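Local coordinates for 2-dehydropantoate 2-reductase, putative (Enterococcus faecalis, PDB 2EW2), which probably catalyses the NADPH-dependent reduction of ketopantoate to pantoate, a step in the biosynthesis of pantothenate, at residues N72-L77 with M97-T102; T102-L107 with K119-E124; E66-Q71 with K92-M97; I126-T131 with E154-S159. One frame throughout, in Å; residues are numbered along the deposited sequence.

Contact 1. Residues N72-L77 with M97-T102; sequences NEQVDL and MITEKT
A type I turn from Thr-99 to Thr-102, with an ST turn at Thr-99, ends on the residue that grips the neighbouring loop: Thr-102 OG1 donates to Val-75 O over 2.8 Å, nearly straight onto the carbonyl (C=O...donor angle 168°). The same OG1 accepts from Thr-99 N at 2.8 Å and is thus gripped from two directions, while Thr-99 OG1 takes the N-H of Lys-101. Val-75 N adds a bond of 3.0 Å to Met-97 O, in the carbonyl plane. Together they join the loops that lead into strands 77-80 and 103-106, parallel neighbours in the Rossmann-type sheet. Met-97, a selenomethionine, bends at its last torsion (chi3 83°), which brings CE to 3.9 Å from Val-75 CG1. Its CG lies 3.3 Å from Glu-73 O, a buried carbonyl without a polar partner. Thr-99 CG2 meets the amide of Gln-74 crosswise, 3.4 Å from CD. One water bridges Gln-74 NE2 and Ile-98 O; another links Val-75 O with Thr-99 OG1.

Contact 2. Residues T102-L107 with K119-E124; sequences TYVLCL and KYVPKE
Thr-102 and Val-121 come no nearer than 6.9 Å between CA atoms, and the backbones stay about 7 Å apart as far as Val-104, beyond which strand 103-106 diverges from the loop 119-124, whose last residues enter a 3-10 turn. The gap is bridged by side chains. Val-121 holds CG1 anti to its backbone nitrogen (chi1 -179°), and this one methyl serves two partners: it touches Thr-102 O at 3.4 Å and Val-104 CG1 at 3.9 Å. Val-104 CG1 also lies 4.1 Å from Val-121 CG2, so it faces both tips of the fork. Phe-91 of helix 84-94 and Ile-126 of the next strand extend the apolar patch around Val-104. The segments belong to a beta-alpha-beta crossover in the Rossmann-type domain, in which the chain leaves strand 103-106, forms helix 114-117 and returns through this loop to the parallel neighbouring strand 126-131. Tyr-103 starts away from the loop at CB, but its ring end swings back, and a water joins Tyr-103 OH (2.6 Å) to Glu-124 O (2.9 Å), donating to the carbonyl. The ring is stacked with Phe-163. The direct contact is therefore dispersive, and polar linkage between the two segments passes through a water at the tyrosine end, while Thr-102 O is bonded by Asn-125 ND2, just beyond the loop.

Contact 3. Residues E66-Q71 with K92-M97; sequences EEIDHQ and KAIQPM
Over one face of the His-70 ring lies the pyrrolidine of Pro-96: CB stands 3.7 Å from the ring centroid, 22° off the ring normal, a CH-pi contact displaced toward the rim. The two side chains cross at about a right angle, and ring atom CE1 comes within 3.6 Å of Pro-96 CA. The other side of the contact is carried by Ile-68. It turns CG1 beside its backbone N (chi1 -59°), which places Ile-68 CG2 4.0 Å from Pro-96 CG and 3.9 Å from Met-97 CG, while CD1 reaches the selenium (SE) of Met-97. Ile-68 CB also rests 3.5 Å from Ala-93 O. Here the loop after strand 62-63 packs on the C-terminal end of helix 84-94 and the 3-10 turn 95-97, beside strand 28-32, whose Ile-32 touches both Ile-94 and Met-97. An Asx turn shapes the loop: Asp-69 OD1 accepts from Gln-71 N, which approaches from above the carboxylate plane. One water, 2.6 Å from both Ile-68 O and Ala-93 O, bridges the two backbones. Apart from that water, the link between the segments is aliphatic and CH-pi packing, with little directional demand.

Contact 4. Residues I126-T131 with E154-S159; sequences ILVGIT and ENIDPS
Ile-156 overlaps Ile-126 obliquely: with CG1 beside its backbone N (chi1 -64°) and the chain extended beyond (chi2 -178°), Ile-156 CD1 comes 3.7 Å from Ile-126 CG2. It crosses Val-128 at about a right angle, Ile-156 CG1 lying 4.1 Å from Val-128 CG1. The opposite face of the sheet carries Leu-127, whose CD2 sits 3.7 Å from Asn-155 CA and which also packs on helix 161-173. Strands 126-131 and 151-155 run antiparallel: Leu-127 and Asn-155 form a non-hydrogen-bonded pair, and Val-128 and Glu-154 a hydrogen-bonded one. Val-128 N donates to Glu-154 O (2.8 Å) and Glu-154 N returns a more bent bond to Val-128 O (angle 143°). Beyond the strand end, Ile-156 N prolongs the ladder with a bond of 3.0 Å to Ile-126 O. Glu-154 OE1 accepts from Arg-185 N at the start of helix 184-195. The backbone bonds thus set the register of the only antiparallel neighbours in the eight-stranded sheet, while aliphatic side chains add packing on both faces.

Read from the N terminus, contacts 3 and 1 cross: segments 66-71 and 72-77 follow one another, then 92-97 and 97-102 answer them in the same order, and Met-97 takes part in both. Each closes a loop that contains strand 77-80 and helix 84-94 wholly or in part. Contact 2 opens as contact 1 ends, sharing Thr-102, and closes the short crossover around helix 114-117. Contact 4 follows in series and closes the excursion through strands 136-139 and 142-145. Across the main sheet, a backbone hydrogen bond between Asp-76 and Tyr-103 joins contacts 1 and 2, and one between Val-104 and Leu-127 joins contacts 2 and 4. Contacts 3 and 4 do not touch.

Contact 1. Residues N72-L77 with M97-T102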
loop_
_atom_site.group_PDB
_atom_site.type_symbol
_atom_site.label_atom_id
_atom_site.label_comp_id
_atom_site.label_asym_id
_atom_site.label_seq_id
_atom_site.Cartn_x
_atom_site.Cartn_y
_atom_site.Cartn_z
ATOM N N ASN B 72 -28.445 0.161 -38.553
ATOM C CA ASN B 72 -28.749 -0.994 -37.717
ATOM C C ASN B 72 -30.032 -0.816 -36.925
ATOM O O ASN B 72 -30.462 0.305 -36.679
ATOM C CB ASN B 72 -27.580 -1.318 -36.790
ATOM C CG ASN B 72 -26.465 -2.026 -37.510
ATOM O OD1 ASN B 72 -26.531 -3.238 -37.742
ATOM N ND2 ASN B 72 -25.442 -1.282 -37.889
ATOM N N GLU B 73 -30.635 -1.936 -36.537
ATOM C CA GLU B 73 -31.882 -1.940 -35.784
ATOM C C GLU B 73 -31.655 -1.345 -34.407
ATOM O O GLU B 73 -30.593 -1.530 -33.824
ATOM C CB GLU B 73 -32.396 -3.376 -35.606
ATOM C CG GLU B 73 -32.838 -4.056 -36.897
ATOM C CD GLU B 73 -34.336 -3.949 -37.121
ATOM O OE1 GLU B 73 -35.105 -4.638 -36.400
ATOM O OE2 GLU B 73 -34.747 -3.181 -38.020
ATOM N N GLN B 74 -32.656 -0.626 -33.899
ATOM C CA GLN B 74 -32.642 -0.140 -32.517
ATOM C C GLN B 74 -33.314 -1.202 -31.668
ATOM O O GLN B 74 -34.342 -1.760 -32.065
ATOM C CB GLN B 74 -33.389 1.192 -32.415
ATOM C CG GLN B 74 -32.772 2.303 -33.267
ATOM C CD GLN B 74 -33.528 3.624 -33.161
ATOM O OE1 GLN B 74 -34.767 3.655 -33.214
ATOM N NE2 GLN B 74 -32.780 4.724 -32.997
ATOM N N VAL B 75 -32.742 -1.508 -30.507
ATOM C CA VAL B 75 -33.189 -2.676 -29.748
ATOM C C VAL B 75 -33.762 -2.294 -28.385
ATOM O O VAL B 75 -33.507 -1.197 -27.868
ATOM C CB VAL B 75 -32.052 -3.722 -29.578
ATOM C CG1 VAL B 75 -31.586 -4.239 -30.939
ATOM C CG2 VAL B 75 -30.873 -3.128 -28.798
ATOM N N ASP B 76 -34.536 -3.210 -27.817
ATOM C CA ASP B 76 -35.121 -3.029 -26.499
ATOM C C ASP B 76 -34.123 -3.365 -25.382
ATOM O O ASP B 76 -34.167 -2.777 -24.306
ATOM C CB ASP B 76 -36.359 -3.923 -26.362
ATOM C CG ASP B 76 -37.358 -3.730 -27.518
ATOM O OD1 ASP B 76 -37.786 -2.578 -27.726
ATOM O OD2 ASP B 76 -37.705 -4.712 -28.212
ATOM N N LEU B 77 -33.262 -4.352 -25.628
ATOM C CA LEU B 77 -32.384 -4.899 -24.580
ATOM C C LEU B 77 -31.035 -5.208 -25.162
ATOM O O LEU B 77 -30.941 -5.791 -26.238
ATOM C CB LEU B 77 -32.962 -6.181 -23.957
ATOM C CG LEU B 77 -32.136 -6.929 -22.887
ATOM C CD1 LEU B 77 -31.988 -6.081 -21.613
ATOM C CD2 LEU B 77 -32.744 -8.306 -22.560
HETATM N N MSE B 97 -27.572 1.611 -31.816
HETATM C CA MSE B 97 -28.670 0.677 -31.568
HETATM C C MSE B 97 -29.437 1.008 -30.301
HETATM O O MSE B 97 -30.427 0.351 -29.981
HETATM C CB MSE B 97 -28.160 -0.772 -31.518
HETATM C CG MSE B 97 -27.464 -1.184 -32.795
HETATM SE SE MSE B 97 -26.744 -3.011 -32.645
HETATM C CE MSE B 97 -28.371 -4.028 -33.071
ATOM N N ILE B 98 -28.980 2.042 -29.603
ATOM C CA ILE B 98 -29.552 2.441 -28.327
ATOM C C ILE B 98 -30.490 3.638 -28.512
ATOM O O ILE B 98 -30.141 4.602 -29.191
ATOM C CB ILE B 98 -28.431 2.812 -27.293
ATOM C CG1 ILE B 98 -27.511 1.610 -27.050
ATOM C CG2 ILE B 98 -29.032 3.314 -25.968
ATOM C CD1 ILE B 98 -26.197 1.948 -26.299
ATOM N N THR B 99 -31.680 3.554 -27.926
ATOM C CA THR B 99 -32.553 4.721 -27.759
ATOM C C THR B 99 -32.743 4.964 -26.265
ATOM O O THR B 99 -32.218 4.202 -25.425
ATOM C CB THR B 99 -33.948 4.517 -28.399
ATOM O OG1 THR B 99 -34.751 3.651 -27.581
ATOM C CG2 THR B 99 -33.842 3.941 -29.804
ATOM N N GLU B 100 -33.540 5.989 -25.946
ATOM C CA GLU B 100 -33.951 6.298 -24.584
ATOM C C GLU B 100 -34.670 5.134 -23.924
ATOM O O GLU B 100 -34.697 5.056 -22.705
ATOM C CB GLU B 100 -34.889 7.521 -24.578
ATOM C CG GLU B 100 -35.769 7.606 -25.841
ATOM C CD GLU B 100 -37.013 8.442 -25.654
ATOM O OE1 GLU B 100 -36.976 9.411 -24.858
ATOM O OE2 GLU B 100 -38.034 8.114 -26.311
ATOM N N LYS B 101 -35.274 4.251 -24.722
ATOM C CA LYS B 101 -36.019 3.103 -24.187
ATOM C C LYS B 101 -35.181 1.806 -24.082
ATOM O O LYS B 101 -35.689 0.781 -23.658
ATOM C CB LYS B 101 -37.308 2.852 -25.002
ATOM C CG LYS B 101 -38.305 4.051 -25.018
ATOM C CD LYS B 101 -39.586 3.699 -25.801
ATOM C CE LYS B 101 -40.701 4.780 -25.680
ATOM N NZ LYS B 101 -41.086 5.116 -24.257
ATOM N N THR B 102 -33.912 1.853 -24.478
ATOM C CA THR B 102 -33.051 0.681 -24.434
ATOM C C THR B 102 -32.545 0.384 -23.020
ATOM O O THR B 102 -32.088 1.284 -22.334
ATOM C CB THR B 102 -31.872 0.822 -25.397
ATOM O OG1 THR B 102 -32.371 1.081 -26.714
ATOM C CG2 THR B 102 -31.072 -0.467 -25.438
HETATM O O HOH W 1 -30.339 4.930 -31.886
HETATM O O HOH W 2 -35.179 1.155 -28.666
#

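Contact 2. Residues T102-L107 with K119-E124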
loop_
_atom_site.group_PDB
_atom_site.type_symbol
_atom_site.label_atom_id
_atom_site.label_comp_id
_atom_site.label_asym_id
_atom_site.label_seq_id
_atom_site.Cartn_x
_atom_site.Cartn_y
_atom_site.Cartn_z
ATOM N N THR B 102 -33.912 1.853 -24.478
ATOM C CA THR B 102 -33.051 0.681 -24.434
ATOM C C THR B 102 -32.545 0.384 -23.020
ATOM O O THR B 102 -32.088 1.284 -22.334
ATOM C CB THR B 102 -31.872 0.822 -25.397
ATOM O OG1 THR B 102 -32.371 1.081 -26.714
ATOM C CG2 THR B 102 -31.072 -0.467 -25.438
ATOM N N TYR B 103 -32.654 -0.875 -22.595
ATOM C CA TYR B 103 -32.112 -1.333 -21.325
ATOM C C TYR B 103 -30.885 -2.191 -21.578
ATOM O O TYR B 103 -30.731 -2.769 -22.658
ATOM C CB TYR B 103 -33.153 -2.158 -20.561
ATOM C CG TYR B 103 -34.211 -1.332 -19.858
ATOM C CD1 TYR B 103 -35.215 -0.665 -20.577
ATOM C CD2 TYR B 103 -34.230 -1.241 -18.451
ATOM C CE1 TYR B 103 -36.207 0.090 -19.895
ATOM C CE2 TYR B 103 -35.196 -0.505 -17.783
ATOM C CZ TYR B 103 -36.185 0.145 -18.503
ATOM O OH TYR B 103 -37.121 0.883 -17.806
ATOM N N VAL B 104 -29.992 -2.248 -20.596
ATOM C CA VAL B 104 -28.852 -3.171 -20.662
ATOM C C VAL B 104 -28.873 -4.088 -19.427
ATOM O O VAL B 104 -29.158 -3.644 -18.290
ATOM C CB VAL B 104 -27.479 -2.416 -20.805
ATOM C CG1 VAL B 104 -27.294 -1.426 -19.660
ATOM C CG2 VAL B 104 -26.283 -3.402 -20.846
ATOM N N LEU B 105 -28.620 -5.370 -19.666
ATOM C CA LEU B 105 -28.445 -6.347 -18.602
ATOM C C LEU B 105 -26.972 -6.714 -18.586
ATOM O O LEU B 105 -26.469 -7.369 -19.506
ATOM C CB LEU B 105 -29.295 -7.614 -18.818
ATOM C CG LEU B 105 -29.021 -8.772 -17.832
ATOM C CD1 LEU B 105 -29.330 -8.376 -16.367
ATOM C CD2 LEU B 105 -29.752 -10.053 -18.225
ATOM N N CYS B 106 -26.279 -6.271 -17.545
ATOM C CA CYS B 106 -24.848 -6.509 -17.430
ATOM C C CYS B 106 -24.620 -7.841 -16.743
ATOM O O CYS B 106 -25.036 -8.024 -15.599
ATOM C CB CYS B 106 -24.180 -5.388 -16.643
ATOM S SG CYS B 106 -22.376 -5.573 -16.550
ATOM N N LEU B 107 -23.967 -8.767 -17.453
ATOM C CA LEU B 107 -23.674 -10.088 -16.896
ATOM C C LEU B 107 -22.202 -10.309 -16.550
ATOM O O LEU B 107 -21.811 -11.421 -16.224
ATOM C CB LEU B 107 -24.171 -11.204 -17.818
ATOM C CG LEU B 107 -25.687 -11.223 -18.061
ATOM C CD1 LEU B 107 -26.051 -12.424 -18.922
ATOM C CD2 LEU B 107 -26.426 -11.282 -16.750
ATOM N N LYS B 119 -22.700 5.882 -19.537
ATOM C CA LYS B 119 -22.272 6.815 -20.572
ATOM C C LYS B 119 -23.065 6.640 -21.864
ATOM O O LYS B 119 -23.163 7.567 -22.665
ATOM C CB LYS B 119 -20.786 6.622 -20.867
ATOM C CG LYS B 119 -19.865 6.943 -19.702
ATOM C CD LYS B 119 -18.488 7.320 -20.221
ATOM C CE LYS B 119 -17.677 6.111 -20.571
ATOM N NZ LYS B 119 -16.419 6.508 -21.281
ATOM N N TYR B 120 -23.625 5.443 -22.060
ATOM C CA TYR B 120 -24.188 5.043 -23.341
ATOM C C TYR B 120 -25.666 4.689 -23.261
ATOM O O TYR B 120 -26.391 4.821 -24.241
ATOM C CB TYR B 120 -23.374 3.878 -23.922
ATOM C CG TYR B 120 -21.903 4.208 -24.008
ATOM C CD1 TYR B 120 -20.962 3.522 -23.239
ATOM C CD2 TYR B 120 -21.456 5.252 -24.816
ATOM C CE1 TYR B 120 -19.602 3.833 -23.321
ATOM C CE2 TYR B 120 -20.109 5.591 -24.878
ATOM C CZ TYR B 120 -19.189 4.871 -24.135
ATOM O OH TYR B 120 -17.848 5.194 -24.219
ATOM N N VAL B 121 -26.094 4.241 -22.083
ATOM C CA VAL B 121 -27.459 3.807 -21.823
ATOM C C VAL B 121 -27.940 4.650 -20.654
ATOM O O VAL B 121 -27.167 4.890 -19.719
ATOM C CB VAL B 121 -27.508 2.285 -21.439
ATOM C CG1 VAL B 121 -28.934 1.816 -21.191
ATOM C CG2 VAL B 121 -26.845 1.403 -22.525
ATOM N N PRO B 122 -29.210 5.107 -20.684
ATOM C CA PRO B 122 -29.689 5.885 -19.546
ATOM C C PRO B 122 -29.494 5.112 -18.237
ATOM O O PRO B 122 -29.783 3.918 -18.188
ATOM C CB PRO B 122 -31.189 6.041 -19.837
ATOM C CG PRO B 122 -31.311 5.897 -21.320
ATOM C CD PRO B 122 -30.258 4.925 -21.715
ATOM N N LYS B 123 -29.020 5.785 -17.186
ATOM C CA LYS B 123 -28.717 5.119 -15.901
ATOM C C LYS B 123 -29.920 4.384 -15.305
ATOM O O LYS B 123 -29.758 3.372 -14.619
ATOM C CB LYS B 123 -28.126 6.118 -14.884
ATOM C CG LYS B 123 -27.558 5.486 -13.596
ATOM C CD LYS B 123 -27.063 6.551 -12.582
ATOM C CE LYS B 123 -26.161 5.928 -11.498
ATOM N NZ LYS B 123 -25.412 6.942 -10.696
ATOM N N GLU B 124 -31.126 4.874 -15.600
ATOM C CA GLU B 124 -32.367 4.272 -15.085
ATOM C C GLU B 124 -32.669 2.902 -15.698
ATOM O O GLU B 124 -33.486 2.130 -15.161
ATOM C CB GLU B 124 -33.557 5.212 -15.368
ATOM C CG GLU B 124 -33.503 6.566 -14.658
ATOM C CD GLU B 124 -32.709 7.616 -15.412
ATOM O OE1 GLU B 124 -32.309 7.381 -16.583
ATOM O OE2 GLU B 124 -32.490 8.693 -14.819
HETATM O O HOH W 3 -36.219 2.555 -15.969
#

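Contact 3. Residues E66-Q71 with K92-M97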
loop_
_atom_site.group_PDB
_atom_site.type_symbol
_atom_site.label_atom_id
_atom_site.label_comp_id
_atom_site.label_asym_id
_atom_site.label_seq_id
_atom_site.Cartn_x
_atom_site.Cartn_y
_atom_site.Cartn_z
ATOM N N GLU B 66 -17.316 -2.262 -35.122
ATOM C CA GLU B 66 -16.959 -1.166 -36.024
ATOM C C GLU B 66 -17.920 -0.994 -37.209
ATOM O O GLU B 66 -17.971 0.078 -37.805
ATOM C CB GLU B 66 -15.494 -1.273 -36.499
ATOM C CG GLU B 66 -15.116 -2.587 -37.181
ATOM C CD GLU B 66 -14.468 -3.608 -36.236
ATOM O OE1 GLU B 66 -13.574 -4.352 -36.715
ATOM O OE2 GLU B 66 -14.833 -3.675 -35.029
ATOM N N GLU B 67 -18.676 -2.049 -37.526
ATOM C CA GLU B 67 -19.669 -2.050 -38.607
ATOM C C GLU B 67 -20.987 -1.371 -38.242
ATOM O O GLU B 67 -21.771 -1.009 -39.121
ATOM C CB GLU B 67 -20.015 -3.484 -38.986
ATOM C CG GLU B 67 -19.061 -4.122 -39.942
ATOM C CD GLU B 67 -19.482 -5.539 -40.304
ATOM O OE1 GLU B 67 -19.377 -5.887 -41.508
ATOM O OE2 GLU B 67 -19.905 -6.297 -39.398
ATOM N N ILE B 68 -21.251 -1.236 -36.948
ATOM C CA ILE B 68 -22.547 -0.760 -36.476
ATOM C C ILE B 68 -22.756 0.717 -36.815
ATOM O O ILE B 68 -21.894 1.551 -36.562
ATOM C CB ILE B 68 -22.719 -1.012 -34.945
ATOM C CG1 ILE B 68 -22.589 -2.509 -34.616
ATOM C CG2 ILE B 68 -24.040 -0.430 -34.420
ATOM C CD1 ILE B 68 -23.732 -3.385 -35.164
ATOM N N ASP B 69 -23.904 1.035 -37.392
ATOM C CA ASP B 69 -24.256 2.420 -37.648
ATOM C C ASP B 69 -25.756 2.625 -37.531
ATOM O O ASP B 69 -26.489 1.705 -37.129
ATOM C CB ASP B 69 -23.723 2.898 -39.016
ATOM C CG ASP B 69 -24.266 2.088 -40.190
ATOM O OD1 ASP B 69 -25.404 1.567 -40.137
ATOM O OD2 ASP B 69 -23.534 1.995 -41.193
ATOM N N HIS B 70 -26.220 3.818 -37.893
ATOM C CA HIS B 70 -27.626 4.152 -37.725
ATOM C C HIS B 70 -28.564 3.470 -38.723
ATOM O O HIS B 70 -29.779 3.652 -38.668
ATOM C CB HIS B 70 -27.832 5.672 -37.611
ATOM C CG HIS B 70 -27.618 6.189 -36.225
ATOM N ND1 HIS B 70 -26.363 6.390 -35.694
ATOM C CD2 HIS B 70 -28.497 6.488 -35.239
ATOM C CE1 HIS B 70 -26.478 6.822 -34.450
ATOM N NE2 HIS B 70 -27.763 6.884 -34.146
ATOM N N GLN B 71 -28.010 2.619 -39.580
ATOM C CA GLN B 71 -28.858 1.730 -40.375
ATOM C C GLN B 71 -29.135 0.399 -39.672
ATOM O O GLN B 71 -29.964 -0.388 -40.125
ATOM C CB GLN B 71 -28.275 1.534 -41.772
ATOM C CG GLN B 71 -28.257 2.866 -42.548
ATOM C CD GLN B 71 -28.062 2.679 -44.025
ATOM O OE1 GLN B 71 -28.298 1.597 -44.562
ATOM N NE2 GLN B 71 -27.631 3.738 -44.702
ATOM N N LYS B 92 -19.556 2.161 -26.871
ATOM C CA LYS B 92 -19.412 3.311 -27.743
ATOM C C LYS B 92 -19.791 2.937 -29.179
ATOM O O LYS B 92 -20.511 3.677 -29.839
ATOM C CB LYS B 92 -18.000 3.881 -27.705
ATOM C CG LYS B 92 -17.937 5.272 -28.353
ATOM C CD LYS B 92 -16.563 5.871 -28.314
ATOM C CE LYS B 92 -16.609 7.263 -28.962
ATOM N NZ LYS B 92 -15.237 7.703 -29.385
ATOM N N ALA B 93 -19.317 1.785 -29.649
ATOM C CA ALA B 93 -19.599 1.320 -31.008
ATOM C C ALA B 93 -21.063 0.968 -31.277
ATOM O O ALA B 93 -21.549 1.140 -32.405
ATOM C CB ALA B 93 -18.703 0.122 -31.345
ATOM N N ILE B 94 -21.768 0.452 -30.266
ATOM C CA ILE B 94 -23.152 0.013 -30.492
ATOM C C ILE B 94 -24.211 1.049 -30.131
ATOM O O ILE B 94 -25.390 0.800 -30.311
ATOM C CB ILE B 94 -23.450 -1.374 -29.869
ATOM C CG1 ILE B 94 -23.418 -1.318 -28.341
ATOM C CG2 ILE B 94 -22.445 -2.392 -30.386
ATOM C CD1 ILE B 94 -23.775 -2.709 -27.700
ATOM N N GLN B 95 -23.776 2.225 -29.672
ATOM C CA GLN B 95 -24.659 3.386 -29.502
ATOM C C GLN B 95 -25.749 3.586 -30.562
ATOM O O GLN B 95 -26.878 3.889 -30.191
ATOM C CB GLN B 95 -23.856 4.680 -29.399
ATOM C CG GLN B 95 -23.352 4.938 -28.010
ATOM C CD GLN B 95 -22.747 6.313 -27.883
ATOM O OE1 GLN B 95 -23.302 7.170 -27.206
ATOM N NE2 GLN B 95 -21.606 6.528 -28.536
ATOM N N PRO B 96 -25.427 3.440 -31.870
ATOM C CA PRO B 96 -26.525 3.586 -32.849
ATOM C C PRO B 96 -27.741 2.670 -32.611
ATOM O O PRO B 96 -28.832 2.950 -33.120
ATOM C CB PRO B 96 -25.852 3.256 -34.196
ATOM C CG PRO B 96 -24.404 3.556 -33.974
ATOM C CD PRO B 96 -24.137 3.191 -32.536
HETATM N N MSE B 97 -27.572 1.611 -31.816
HETATM C CA MSE B 97 -28.670 0.677 -31.568
HETATM C C MSE B 97 -29.437 1.008 -30.301
HETATM O O MSE B 97 -30.427 0.351 -29.981
HETATM C CB MSE B 97 -28.160 -0.772 -31.518
HETATM C CG MSE B 97 -27.464 -1.184 -32.795
HETATM SE SE MSE B 97 -26.744 -3.011 -32.645
HETATM C CE MSE B 97 -28.371 -4.028 -33.071
HETATM O O HOH W 4 -20.339 1.995 -34.516
#

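Contact 4. Residues I126-T131 with E154-S159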
loop_
_atom_site.group_PDB
_atom_site.type_symbol
_atom_site.label_atom_id
_atom_site.label_comp_id
_atom_site.label_asym_id
_atom_site.label_seq_id
_atom_site.Cartn_x
_atom_site.Cartn_y
_atom_site.Cartn_z
ATOM N N ILE B 126 -30.434 0.435 -16.466
ATOM C CA ILE B 126 -29.391 -0.558 -16.286
ATOM C C ILE B 126 -29.811 -1.645 -15.300
ATOM O O ILE B 126 -30.208 -1.353 -14.157
ATOM C CB ILE B 126 -28.051 0.099 -15.854
ATOM C CG1 ILE B 126 -27.608 1.126 -16.916
ATOM C CG2 ILE B 126 -26.956 -0.985 -15.655
ATOM C CD1 ILE B 126 -26.468 1.995 -16.440
ATOM N N LEU B 127 -29.706 -2.889 -15.757
ATOM C CA LEU B 127 -29.969 -4.076 -14.927
ATOM C C LEU B 127 -28.666 -4.825 -14.719
ATOM O O LEU B 127 -27.775 -4.798 -15.584
ATOM C CB LEU B 127 -30.957 -5.026 -15.628
ATOM C CG LEU B 127 -32.169 -4.440 -16.371
ATOM C CD1 LEU B 127 -32.986 -5.522 -17.100
ATOM C CD2 LEU B 127 -33.034 -3.662 -15.425
ATOM N N VAL B 128 -28.552 -5.525 -13.599
ATOM C CA VAL B 128 -27.357 -6.339 -13.370
ATOM C C VAL B 128 -27.796 -7.774 -13.132
ATOM O O VAL B 128 -28.839 -8.011 -12.537
ATOM C CB VAL B 128 -26.497 -5.753 -12.206
ATOM C CG1 VAL B 128 -27.301 -5.637 -10.909
ATOM C CG2 VAL B 128 -25.230 -6.537 -12.006
ATOM N N GLY B 129 -27.026 -8.735 -13.612
ATOM C CA GLY B 129 -27.380 -10.107 -13.302
ATOM C C GLY B 129 -26.207 -11.040 -13.155
ATOM O O GLY B 129 -25.063 -10.672 -13.426
ATOM N N ILE B 130 -26.513 -12.253 -12.727
ATOM C CA ILE B 130 -25.517 -13.291 -12.564
ATOM C C ILE B 130 -26.057 -14.480 -13.337
ATOM O O ILE B 130 -27.221 -14.865 -13.163
ATOM C CB ILE B 130 -25.307 -13.644 -11.066
ATOM C CG1 ILE B 130 -24.809 -12.425 -10.290
ATOM C CG2 ILE B 130 -24.312 -14.808 -10.897
ATOM C CD1 ILE B 130 -24.964 -12.570 -8.790
ATOM N N THR B 131 -25.230 -15.036 -14.213
ATOM C CA THR B 131 -25.616 -16.242 -14.934
ATOM C C THR B 131 -24.907 -17.466 -14.356
ATOM O O THR B 131 -23.688 -17.463 -14.179
ATOM C CB THR B 131 -25.402 -16.119 -16.463
ATOM O OG1 THR B 131 -25.739 -17.356 -17.077
ATOM C CG2 THR B 131 -23.961 -15.762 -16.832
ATOM N N GLU B 154 -31.450 -7.922 -11.401
ATOM C CA GLU B 154 -31.963 -6.857 -10.555
ATOM C C GLU B 154 -31.768 -5.545 -11.304
ATOM O O GLU B 154 -30.729 -5.341 -11.900
ATOM C CB GLU B 154 -31.180 -6.819 -9.222
ATOM C CG GLU B 154 -31.746 -5.821 -8.244
ATOM C CD GLU B 154 -31.051 -5.761 -6.889
ATOM O OE1 GLU B 154 -29.996 -6.409 -6.655
ATOM O OE2 GLU B 154 -31.596 -5.029 -6.031
ATOM N N ASN B 155 -32.782 -4.681 -11.300
ATOM C CA ASN B 155 -32.634 -3.287 -11.754
ATOM C C ASN B 155 -31.811 -2.514 -10.741
ATOM O O ASN B 155 -31.989 -2.687 -9.533
ATOM C CB ASN B 155 -33.995 -2.589 -11.899
ATOM C CG ASN B 155 -34.862 -2.741 -10.661
ATOM O OD1 ASN B 155 -35.261 -1.757 -10.031
ATOM N ND2 ASN B 155 -35.150 -3.984 -10.300
ATOM N N ILE B 156 -30.921 -1.662 -11.231
ATOM C CA ILE B 156 -30.116 -0.836 -10.351
ATOM C C ILE B 156 -30.898 0.370 -9.852
ATOM O O ILE B 156 -30.741 0.771 -8.701
ATOM C CB ILE B 156 -28.813 -0.381 -11.051
ATOM C CG1 ILE B 156 -27.955 -1.619 -11.357
ATOM C CG2 ILE B 156 -28.073 0.678 -10.186
ATOM C CD1 ILE B 156 -26.615 -1.308 -12.012
ATOM N N ASP B 157 -31.732 0.934 -10.725
ATOM C CA ASP B 157 -32.529 2.131 -10.438
ATOM C C ASP B 157 -33.984 1.710 -10.171
ATOM O O ASP B 157 -34.504 0.859 -10.879
ATOM C CB ASP B 157 -32.470 3.064 -11.654
ATOM C CG ASP B 157 -33.125 4.402 -11.401
ATOM O OD1 ASP B 157 -34.376 4.472 -11.458
ATOM O OD2 ASP B 157 -32.390 5.390 -11.163
ATOM N N PRO B 158 -34.645 2.311 -9.164
ATOM C CA PRO B 158 -36.008 1.842 -8.836
ATOM C C PRO B 158 -37.018 1.937 -9.981
ATOM O O PRO B 158 -37.975 1.157 -10.009
ATOM C CB PRO B 158 -36.412 2.726 -7.646
ATOM C CG PRO B 158 -35.532 3.923 -7.743
ATOM C CD PRO B 158 -34.224 3.401 -8.261
ATOM N N SER B 159 -36.790 2.850 -10.926
ATOM C CA SER B 159 -37.631 2.985 -12.135
ATOM C C SER B 159 -37.514 1.837 -13.116
ATOM O O SER B 159 -38.384 1.676 -13.993
ATOM C CB SER B 159 -37.274 4.263 -12.904
ATOM O OG SER B 159 -37.794 5.386 -12.208
HETATM O O HOH W 5 -32.458 0.094 -13.508
#